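Local coordinates for putative uncharacterized protein TTHA0988 (Thermus thermophilus, PDB 3OEP), which is of unknown function but resembles a fused KipI-KipA pair with cyclophilin-like domains, and is only doubtfully assigned hydrolase activity and ATP binding, at residues A261-L264 with G268-A271. Residues are numbered along the deposited sequence; the frame is centred on the assembly and turned at random.
Sequences ANRL and GAGA. With SO4 (sulfate ion), chain E.
Asn262, on helix 255-264, clasps the type I beta turn from Gly268 to Ala271 that leads into strand 273-277, a compact example of how one buried amide can fasten the chain back onto the helix it has just left. The turn carries its own backbone bond, from Ala271 N to Gly268 O (3.0 Å). Its grip on the helix comes from Asn262 ND2, whose two N-H groups are divided between two carbonyls. Asn262 ND2 donates to Ala269 O at 3.0 Å and to Ala271 O at 2.9 Å. Ala269 O lies near the plane of the Asn262 amide, but ND2 stands above the Ala269 carbonyl plane, 68° out of it; its tilt from the Ala271 carbonyl plane is smaller. With OD1 hydrogen-bonded to Asn267, both ends of the amide are engaged and its rotation is fixed. With an alanine in place of Asn262, the carbonyls of Ala269 and Ala271 would probably lose their shared donor and the turn could drift from the helix.

Van der Waals contacts are few. Asn262 CB rests against Gly268 O at 3.5 Å, while the methyl of Ala269 covers one face of the Arg263 guanidinium. Behind the helix, Ala261 and Leu264 pack on strand 289-295; this surface contact lies in the carboxyltransferase subdomain A and B region, a family of the cyclophilin-like clan.

Hydrogen bonds to a sulfate, probably from the crystallisation liquor, join the same two pieces. Extended from CG to NE, the Arg263 chain presents the edge of its guanidinium to the anion in a nearly straight, two-pronged grip: NE bonds O1, and NH2 bonds O2 at 2.8 Å. From the turn, the backbone N of Ala269 completes the bridge, donating to sulfate O3 at 2.9 Å with an N-H...O angle of 170°.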
ATOM      1  N   ALA A 261       3.252 -22.256   2.715  1.00 14.44           N
ATOM      2  CA  ALA A 261       2.539 -22.550   3.960  1.00 14.65           C
ATOM      3  C   ALA A 261       1.115 -23.038   3.690  1.00 14.51           C
ATOM      4  O   ALA A 261       0.689 -24.055   4.230  1.00 14.70           O
ATOM      5  CB  ALA A 261       2.526 -21.324   4.876  1.00 12.94           C
ATOM      6  N   ASN A 262       0.388 -22.323   2.835  1.00 14.16           N
ATOM      7  CA  ASN A 262      -0.976 -22.720   2.485  1.00 14.47           C
ATOM      8  C   ASN A 262      -1.045 -24.064   1.782  1.00 15.51           C
ATOM      9  O   ASN A 262      -1.909 -24.884   2.084  1.00 16.31           O
ATOM     10  CB  ASN A 262      -1.656 -21.652   1.625  1.00 13.17           C
ATOM     11  CG  ASN A 262      -2.395 -20.622   2.458  1.00 14.59           C
ATOM     12  OD1 ASN A 262      -2.933 -20.942   3.520  1.00 15.92           O
ATOM     13  ND2 ASN A 262      -2.430 -19.380   1.980  1.00 14.01           N
ATOM     14  N   ARG A 263      -0.132 -24.292   0.847  1.00 16.12           N
ATOM     15  CA  ARG A 263      -0.127 -25.541   0.099  1.00 16.70           C
ATOM     16  C   ARG A 263       0.188 -26.752   0.982  1.00 16.89           C
ATOM     17  O   ARG A 263      -0.346 -27.842   0.754  1.00 16.97           O
ATOM     18  CB  ARG A 263       0.824 -25.439  -1.090  1.00 20.12           C
ATOM     19  CG  ARG A 263       0.216 -24.606  -2.217  1.00 25.26           C
ATOM     20  CD  ARG A 263       1.254 -24.138  -3.210  1.00 30.97           C
ATOM     21  NE  ARG A 263       0.650 -23.375  -4.305  1.00 34.38           N
ATOM     22  CZ  ARG A 263       1.309 -22.533  -5.103  1.00 36.35           C
ATOM     23  NH1 ARG A 263       2.612 -22.313  -4.941  1.00 37.53           N
ATOM     24  NH2 ARG A 263       0.655 -21.892  -6.067  1.00 38.24           N
ATOM     25  N   LEU A 264       1.011 -26.555   2.010  1.00 16.88           N
ATOM     26  CA  LEU A 264       1.342 -27.636   2.941  1.00 16.72           C
ATOM     27  C   LEU A 264       0.131 -28.160   3.715  1.00 17.89           C
ATOM     28  O   LEU A 264       0.111 -29.324   4.096  1.00 17.42           O
ATOM     29  CB  LEU A 264       2.425 -27.192   3.926  1.00 17.53           C
ATOM     30  CG  LEU A 264       3.828 -27.106   3.336  1.00 17.66           C
ATOM     31  CD1 LEU A 264       4.728 -26.251   4.231  1.00 21.63           C
ATOM     32  CD2 LEU A 264       4.403 -28.518   3.138  1.00 21.12           C
ATOM     33  N   GLY A 268      -5.829 -23.288  -0.898  1.00 21.81           N
ATOM     34  CA  GLY A 268      -5.489 -22.456  -2.051  1.00 22.66           C
ATOM     35  C   GLY A 268      -4.386 -21.477  -1.675  1.00 22.30           C
ATOM     36  O   GLY A 268      -4.309 -21.029  -0.528  1.00 21.05           O
ATOM     37  N   ALA A 269      -3.536 -21.137  -2.643  1.00 23.58           N
ATOM     38  CA  ALA A 269      -2.325 -20.350  -2.378  1.00 24.18           C
ATOM     39  C   ALA A 269      -2.600 -19.031  -1.664  1.00 24.54           C
ATOM     40  O   ALA A 269      -1.774 -18.578  -0.865  1.00 21.97           O
ATOM     41  CB  ALA A 269      -1.561 -20.092  -3.675  1.00 26.57           C
ATOM     42  N   GLY A 270      -3.758 -18.428  -1.944  1.00 23.66           N
ATOM     43  CA  GLY A 270      -4.122 -17.139  -1.372  1.00 25.51           C
ATOM     44  C   GLY A 270      -5.124 -17.158  -0.226  1.00 25.22           C
ATOM     45  O   GLY A 270      -5.653 -16.104   0.127  1.00 29.24           O
ATOM     46  N   ALA A 271      -5.389 -18.328   0.360  1.00 22.34           N
ATOM     47  CA  ALA A 271      -6.265 -18.426   1.539  1.00 20.77           C
ATOM     48  C   ALA A 271      -5.692 -17.589   2.690  1.00 18.74           C
ATOM     49  O   ALA A 271      -4.474 -17.472   2.818  1.00 17.84           O
ATOM     50  CB  ALA A 271      -6.427 -19.873   1.979  1.00 20.68           C
TER
HETATM   51  S   SO4 E 600      -3.049 -23.040  -5.754  1.00 61.97           S
HETATM   52  O1  SO4 E 600      -2.401 -23.818  -4.700  1.00 62.31           O
HETATM   53  O2  SO4 E 600      -2.073 -22.132  -6.357  1.00 60.20           O
HETATM   54  O3  SO4 E 600      -4.159 -22.266  -5.200  1.00 56.54           O
HETATM   55  O4  SO4 E 600      -3.557 -23.952  -6.777  1.00 63.45           O